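Local coordinates for Hpy188I (Helicobacter pylori, PDB 3OQG), which is a GIY-YIG family restriction endonuclease that cleaves a pseudopalindromic DNA site, intercalating into it, probably with the help of a metal ion, at residues R14-L26 and T113-K127. Residues are numbered along the deposited sequence; the frame is centred on the assembly and turned at random. Where two conformers were deposited one is given.
Sequences RKSDIILKSVDDL and TTNYFVLQSLLKINK. With nucleotides of chain C.
F117 has CG anti to its backbone N (chi1 164°), which sends the ring out toward 14-26, where one face meets the end of K15. K15 starts extended and bends only at its last torsion (chi4 -54°). In the conformer described, its NZ sits over that face, 3.9 Å from the F117 centroid, a cation-pi contact. The same ammonium is hydrogen-bonded to the carbonyl of I175 of the second subunit. At the ring edge, in plane, I18 O lies 3.2 Å from F117 CE1. I19 lays CD1 against Y116 and Q120, and CG2 on the helix backbone at Q120 and S121. S121 OG is gripped twice: it accepts L20 N at 3.0 Å, nearly straight at 162°, and donates to F117 O. K124 NZ meets K21 O at 2.7 Å on a lone pair in the carbonyl plane. I125 packs on V23 and L20. S16 OG and T113 OG1 both donate to OP2 of DC4 of chain C, the former at 2.7 Å. R14 binds OP1 of DT3 of chain C through NE and NH2, and its NH1 makes a salt bridge with D17 OD1. Residues 14-16 and the helix N-terminus thus hold successive phosphates of one DNA strand. Helix 113-125 packs on sheet strands 71-77 and 80-87, consistent with the GIY-YIG nuclease domain.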
# COMPACT_ATOMS: atom_id res chain seq x y z
N ARG A 14 18.54 3.26 -7.86
CA ARG A 14 17.82 2.45 -6.89
C ARG A 14 17.66 1.03 -7.42
O ARG A 14 17.73 0.81 -8.64
CB ARG A 14 16.43 3.07 -6.68
CG ARG A 14 15.64 3.16 -7.98
CD ARG A 14 14.49 4.12 -7.88
NE ARG A 14 14.89 5.52 -7.79
CZ ARG A 14 15.01 6.35 -8.84
NH1 ARG A 14 14.78 5.91 -10.07
NH2 ARG A 14 15.30 7.62 -8.66
N LYS A 15 17.42 0.06 -6.53
CA LYS A 15 17.33 -1.35 -6.93
C LYS A 15 16.26 -1.58 -7.99
O LYS A 15 16.46 -2.35 -8.93
CB LYS A 15 17.04 -2.27 -5.73
CG LYS A 15 16.97 -3.77 -6.08
CD LYS A 15 16.31 -4.58 -4.96
CE LYS A 15 16.11 -6.05 -5.33
NZ LYS A 15 15.36 -6.26 -6.64
N SER A 16 15.12 -0.90 -7.85
CA SER A 16 13.99 -1.14 -8.75
C SER A 16 14.28 -0.75 -10.20
O SER A 16 13.57 -1.18 -11.09
CB SER A 16 12.73 -0.39 -8.26
OG SER A 16 12.95 1.01 -8.30
N ASP A 17 15.32 0.07 -10.42
CA ASP A 17 15.76 0.46 -11.78
C ASP A 17 16.35 -0.73 -12.53
O ASP A 17 16.39 -0.70 -13.76
CB ASP A 17 16.85 1.53 -11.75
CG ASP A 17 16.40 2.91 -11.29
OD1 ASP A 17 15.19 3.18 -11.16
OD2 ASP A 17 17.31 3.75 -11.10
N ILE A 18 16.83 -1.74 -11.81
CA ILE A 18 17.58 -2.84 -12.42
C ILE A 18 16.66 -4.00 -12.72
O ILE A 18 16.28 -4.77 -11.83
CB ILE A 18 18.77 -3.33 -11.56
CG1 ILE A 18 19.70 -2.17 -11.20
CG2 ILE A 18 19.54 -4.42 -12.32
CD1 ILE A 18 20.63 -2.49 -10.02
N ILE A 19 16.28 -4.10 -13.98
CA ILE A 19 15.35 -5.14 -14.41
C ILE A 19 16.16 -6.42 -14.67
O ILE A 19 17.25 -6.38 -15.25
CB ILE A 19 14.60 -4.71 -15.68
CG1 ILE A 19 13.84 -3.39 -15.45
CG2 ILE A 19 13.68 -5.84 -16.15
CD1 ILE A 19 12.94 -3.38 -14.22
N LEU A 20 15.66 -7.55 -14.19
CA LEU A 20 16.33 -8.83 -14.45
C LEU A 20 16.24 -9.17 -15.93
O LEU A 20 15.23 -8.89 -16.57
CB LEU A 20 15.74 -9.93 -13.58
CG LEU A 20 15.75 -9.65 -12.08
CD1 LEU A 20 15.45 -10.95 -11.31
CD2 LEU A 20 17.08 -9.02 -11.60
N LYS A 21 17.31 -9.77 -16.47
CA LYS A 21 17.42 -9.93 -17.93
C LYS A 21 17.16 -11.35 -18.43
O LYS A 21 16.82 -11.53 -19.61
CB LYS A 21 18.75 -9.37 -18.48
CG LYS A 21 20.01 -9.77 -17.72
CD LYS A 21 21.24 -8.93 -18.11
CE LYS A 21 22.08 -9.59 -19.17
NZ LYS A 21 23.22 -8.72 -19.57
N SER A 22 17.26 -12.34 -17.56
CA SER A 22 17.05 -13.73 -17.94
C SER A 22 16.97 -14.62 -16.72
O SER A 22 17.28 -14.18 -15.62
CB SER A 22 18.18 -14.24 -18.84
OG SER A 22 19.33 -14.55 -18.08
N VAL A 23 16.59 -15.88 -16.94
CA VAL A 23 16.59 -16.88 -15.87
C VAL A 23 17.96 -17.02 -15.18
O VAL A 23 18.00 -17.34 -14.00
CB VAL A 23 16.15 -18.29 -16.38
CG1 VAL A 23 14.65 -18.34 -16.58
CG2 VAL A 23 16.88 -18.66 -17.66
N ASP A 24 19.06 -16.79 -15.91
CA ASP A 24 20.40 -16.83 -15.31
C ASP A 24 20.49 -15.91 -14.10
O ASP A 24 21.29 -16.15 -13.19
CB ASP A 24 21.50 -16.45 -16.33
CG ASP A 24 22.93 -16.53 -15.74
OD1 ASP A 24 23.36 -17.63 -15.34
OD2 ASP A 24 23.61 -15.48 -15.71
N ASP A 25 19.69 -14.85 -14.08
CA ASP A 25 19.71 -13.90 -12.95
C ASP A 25 19.17 -14.53 -11.66
O ASP A 25 19.40 -13.99 -10.57
CB ASP A 25 18.93 -12.62 -13.28
CG ASP A 25 19.71 -11.69 -14.20
OD1 ASP A 25 20.93 -11.89 -14.38
OD2 ASP A 25 19.11 -10.74 -14.73
N LEU A 26 18.50 -15.67 -11.79
CA LEU A 26 17.96 -16.39 -10.64
C LEU A 26 18.86 -17.50 -10.11
O LEU A 26 18.48 -18.21 -9.21
CB LEU A 26 16.61 -16.99 -11.01
CG LEU A 26 15.59 -15.97 -11.53
CD1 LEU A 26 14.28 -16.64 -11.89
CD2 LEU A 26 15.34 -14.83 -10.55
N THR A 113 7.12 1.43 -8.02
CA THR A 113 8.42 0.91 -8.47
C THR A 113 8.48 -0.63 -8.41
O THR A 113 9.09 -1.24 -9.29
CB THR A 113 9.65 1.54 -7.73
OG1 THR A 113 9.67 1.09 -6.38
CG2 THR A 113 9.62 3.07 -7.80
N THR A 114 7.80 -1.22 -7.43
CA THR A 114 7.67 -2.67 -7.31
C THR A 114 7.00 -3.28 -8.53
O THR A 114 7.49 -4.26 -9.10
CB THR A 114 6.83 -3.07 -6.07
OG1 THR A 114 7.49 -2.61 -4.89
CG2 THR A 114 6.65 -4.57 -5.97
N ASN A 115 5.85 -2.74 -8.90
CA ASN A 115 5.11 -3.32 -10.01
C ASN A 115 5.91 -3.20 -11.31
O ASN A 115 5.94 -4.12 -12.13
CB ASN A 115 3.72 -2.73 -10.14
CG ASN A 115 2.77 -3.26 -9.09
OD1 ASN A 115 2.99 -4.34 -8.54
ND2 ASN A 115 1.71 -2.50 -8.81
N TYR A 116 6.59 -2.08 -11.47
CA TYR A 116 7.51 -1.89 -12.61
C TYR A 116 8.64 -2.92 -12.64
O TYR A 116 8.86 -3.59 -13.65
CB TYR A 116 8.08 -0.48 -12.57
CG TYR A 116 9.19 -0.24 -13.54
CD1 TYR A 116 8.95 -0.12 -14.91
CD2 TYR A 116 10.51 -0.16 -13.09
CE1 TYR A 116 10.03 0.10 -15.81
CE2 TYR A 116 11.56 0.08 -13.97
CZ TYR A 116 11.33 0.19 -15.31
OH TYR A 116 12.42 0.43 -16.16
N PHE A 117 9.36 -3.04 -11.54
CA PHE A 117 10.45 -4.01 -11.45
C PHE A 117 9.95 -5.44 -11.71
O PHE A 117 10.56 -6.20 -12.47
CB PHE A 117 11.17 -3.90 -10.10
CG PHE A 117 12.03 -5.11 -9.80
CD1 PHE A 117 13.25 -5.27 -10.45
CD2 PHE A 117 11.57 -6.12 -8.97
CE1 PHE A 117 14.01 -6.42 -10.23
CE2 PHE A 117 12.33 -7.26 -8.75
CZ PHE A 117 13.56 -7.41 -9.39
N VAL A 118 8.85 -5.83 -11.08
CA VAL A 118 8.34 -7.20 -11.24
C VAL A 118 7.80 -7.46 -12.65
O VAL A 118 8.19 -8.44 -13.29
CB VAL A 118 7.32 -7.57 -10.15
CG1 VAL A 118 6.73 -8.98 -10.43
CG2 VAL A 118 7.96 -7.53 -8.77
N LEU A 119 6.94 -6.59 -13.18
CA LEU A 119 6.38 -6.85 -14.50
C LEU A 119 7.52 -6.91 -15.55
O LEU A 119 7.57 -7.83 -16.37
CB LEU A 119 5.38 -5.78 -14.88
CG LEU A 119 4.80 -5.95 -16.29
CD1 LEU A 119 3.96 -7.20 -16.33
CD2 LEU A 119 3.96 -4.73 -16.71
N GLN A 120 8.42 -5.94 -15.51
CA GLN A 120 9.46 -5.84 -16.54
C GLN A 120 10.42 -7.02 -16.42
O GLN A 120 10.85 -7.56 -17.45
CB GLN A 120 10.20 -4.52 -16.50
CG GLN A 120 9.33 -3.30 -16.79
CD GLN A 120 8.58 -3.42 -18.10
OE1 GLN A 120 9.13 -3.85 -19.13
NE2 GLN A 120 7.31 -3.01 -18.08
N SER A 121 10.72 -7.42 -15.19
CA SER A 121 11.61 -8.58 -14.98
C SER A 121 10.97 -9.87 -15.49
O SER A 121 11.61 -10.65 -16.18
CB SER A 121 12.00 -8.73 -13.51
OG SER A 121 12.86 -7.67 -13.10
N LEU A 122 9.70 -10.08 -15.14
CA LEU A 122 8.99 -11.27 -15.61
C LEU A 122 8.83 -11.30 -17.13
O LEU A 122 8.93 -12.37 -17.74
CB LEU A 122 7.65 -11.41 -14.90
CG LEU A 122 7.69 -11.62 -13.38
CD1 LEU A 122 6.30 -11.97 -12.80
CD2 LEU A 122 8.71 -12.62 -12.88
N LEU A 123 8.55 -10.15 -17.75
CA LEU A 123 8.45 -10.08 -19.20
C LEU A 123 9.79 -10.41 -19.88
O LEU A 123 9.84 -11.11 -20.90
CB LEU A 123 7.94 -8.68 -19.64
CG LEU A 123 6.48 -8.33 -19.36
CD1 LEU A 123 6.19 -6.89 -19.84
CD2 LEU A 123 5.51 -9.35 -19.96
N LYS A 124 10.88 -9.89 -19.32
CA LYS A 124 12.22 -10.08 -19.89
C LYS A 124 12.72 -11.51 -19.74
O LYS A 124 13.29 -12.08 -20.68
CB LYS A 124 13.20 -9.09 -19.26
CG LYS A 124 14.60 -9.08 -19.83
CD LYS A 124 14.69 -8.62 -21.29
CE LYS A 124 16.14 -8.67 -21.81
NZ LYS A 124 16.66 -10.08 -21.93
N ILE A 125 12.51 -12.08 -18.56
CA ILE A 125 12.88 -13.48 -18.30
C ILE A 125 12.04 -14.37 -19.21
O ILE A 125 12.52 -15.37 -19.77
CB ILE A 125 12.66 -13.83 -16.83
CG1 ILE A 125 13.66 -13.07 -15.93
CG2 ILE A 125 12.71 -15.35 -16.61
CD1 ILE A 125 13.30 -13.16 -14.45
N ASN A 126 10.78 -13.97 -19.38
CA ASN A 126 9.88 -14.55 -20.37
C ASN A 126 9.67 -16.05 -20.15
O ASN A 126 9.62 -16.86 -21.11
CB ASN A 126 10.36 -14.23 -21.78
CG ASN A 126 9.27 -14.38 -22.83
OD1 ASN A 126 8.07 -14.28 -22.54
ND2 ASN A 126 9.70 -14.58 -24.07
N LYS A 127 9.48 -16.40 -18.88
CA LYS A 127 9.08 -17.74 -18.50
C LYS A 127 7.75 -17.73 -17.77
O LYS A 127 7.37 -16.73 -17.14
CB LYS A 127 10.13 -18.39 -17.58
CG LYS A 127 11.53 -18.48 -18.14
CD LYS A 127 11.62 -19.39 -19.34
CE LYS A 127 13.02 -19.42 -19.95
NZ LYS A 127 13.09 -20.43 -21.06
P DC C 4 13.27 1.16 -4.74
OP1 DC C 4 14.21 0.07 -5.09
OP2 DC C 4 12.52 1.86 -5.81
O5' DC C 4 12.24 0.61 -3.67
C5' DC C 4 12.70 0.05 -2.45
C4' DC C 4 11.57 -0.63 -1.71
O4' DC C 4 10.62 0.36 -1.23
C3' DC C 4 10.76 -1.63 -2.53
O3' DC C 4 10.35 -2.72 -1.70
C2' DC C 4 9.56 -0.82 -2.97
C1' DC C 4 9.32 0.06 -1.75
N1 DC C 4 8.65 1.34 -2.06
C2 DC C 4 7.39 1.61 -1.52
O2 DC C 4 6.87 0.78 -0.76
N3 DC C 4 6.76 2.76 -1.84
C4 DC C 4 7.35 3.64 -2.66
N4 DC C 4 6.68 4.76 -2.96
C5 DC C 4 8.64 3.40 -3.21
C6 DC C 4 9.25 2.26 -2.88
P DT C 5 9.53 -3.96 -2.34
OP1 DT C 5 9.92 -5.18 -1.60
OP2 DT C 5 9.65 -3.91 -3.82
O5' DT C 5 8.03 -3.65 -1.96
C5' DT C 5 7.54 -3.89 -0.65
C4' DT C 5 6.03 -3.86 -0.67
O4' DT C 5 5.61 -2.49 -0.87
C3' DT C 5 5.46 -4.67 -1.83
O3' DT C 5 4.75 -5.79 -1.30
C2' DT C 5 4.58 -3.70 -2.61
C1' DT C 5 4.47 -2.46 -1.71
N1 DT C 5 4.49 -1.17 -2.42
C2 DT C 5 3.41 -0.33 -2.28
O2 DT C 5 2.43 -0.60 -1.62
N3 DT C 5 3.54 0.87 -2.95
C4 DT C 5 4.60 1.28 -3.73
O4 DT C 5 4.57 2.39 -4.26
C5 DT C 5 5.68 0.34 -3.85
C7 DT C 5 6.87 0.71 -4.68
C6 DT C 5 5.58 -0.83 -3.20
P DT C 3 14.82 7.73 -4.64
OP1 DT C 3 15.77 7.28 -5.69
OP2 DT C 3 13.65 8.57 -5.03
O5' DT C 3 14.30 6.46 -3.83
C5' DT C 3 15.22 5.51 -3.29
C4' DT C 3 14.48 4.33 -2.72
O4' DT C 3 13.61 4.77 -1.66
C3' DT C 3 13.62 3.56 -3.72
O3' DT C 3 14.14 2.24 -3.92
C2' DT C 3 12.24 3.50 -3.10
C1' DT C 3 12.39 4.06 -1.69
N1 DT C 3 11.30 5.00 -1.38
C2 DT C 3 10.27 4.56 -0.58
O2 DT C 3 10.24 3.46 -0.05
N3 DT C 3 9.25 5.48 -0.42
C4 DT C 3 9.18 6.75 -0.97
O4 DT C 3 8.18 7.43 -0.78
C5 DT C 3 10.32 7.15 -1.75
C7 DT C 3 10.34 8.52 -2.35
C6 DT C 3 11.32 6.27 -1.91
O HOH W 1 14.82 0.96 -15.21
O HOH W 2 15.13 -16.31 -19.41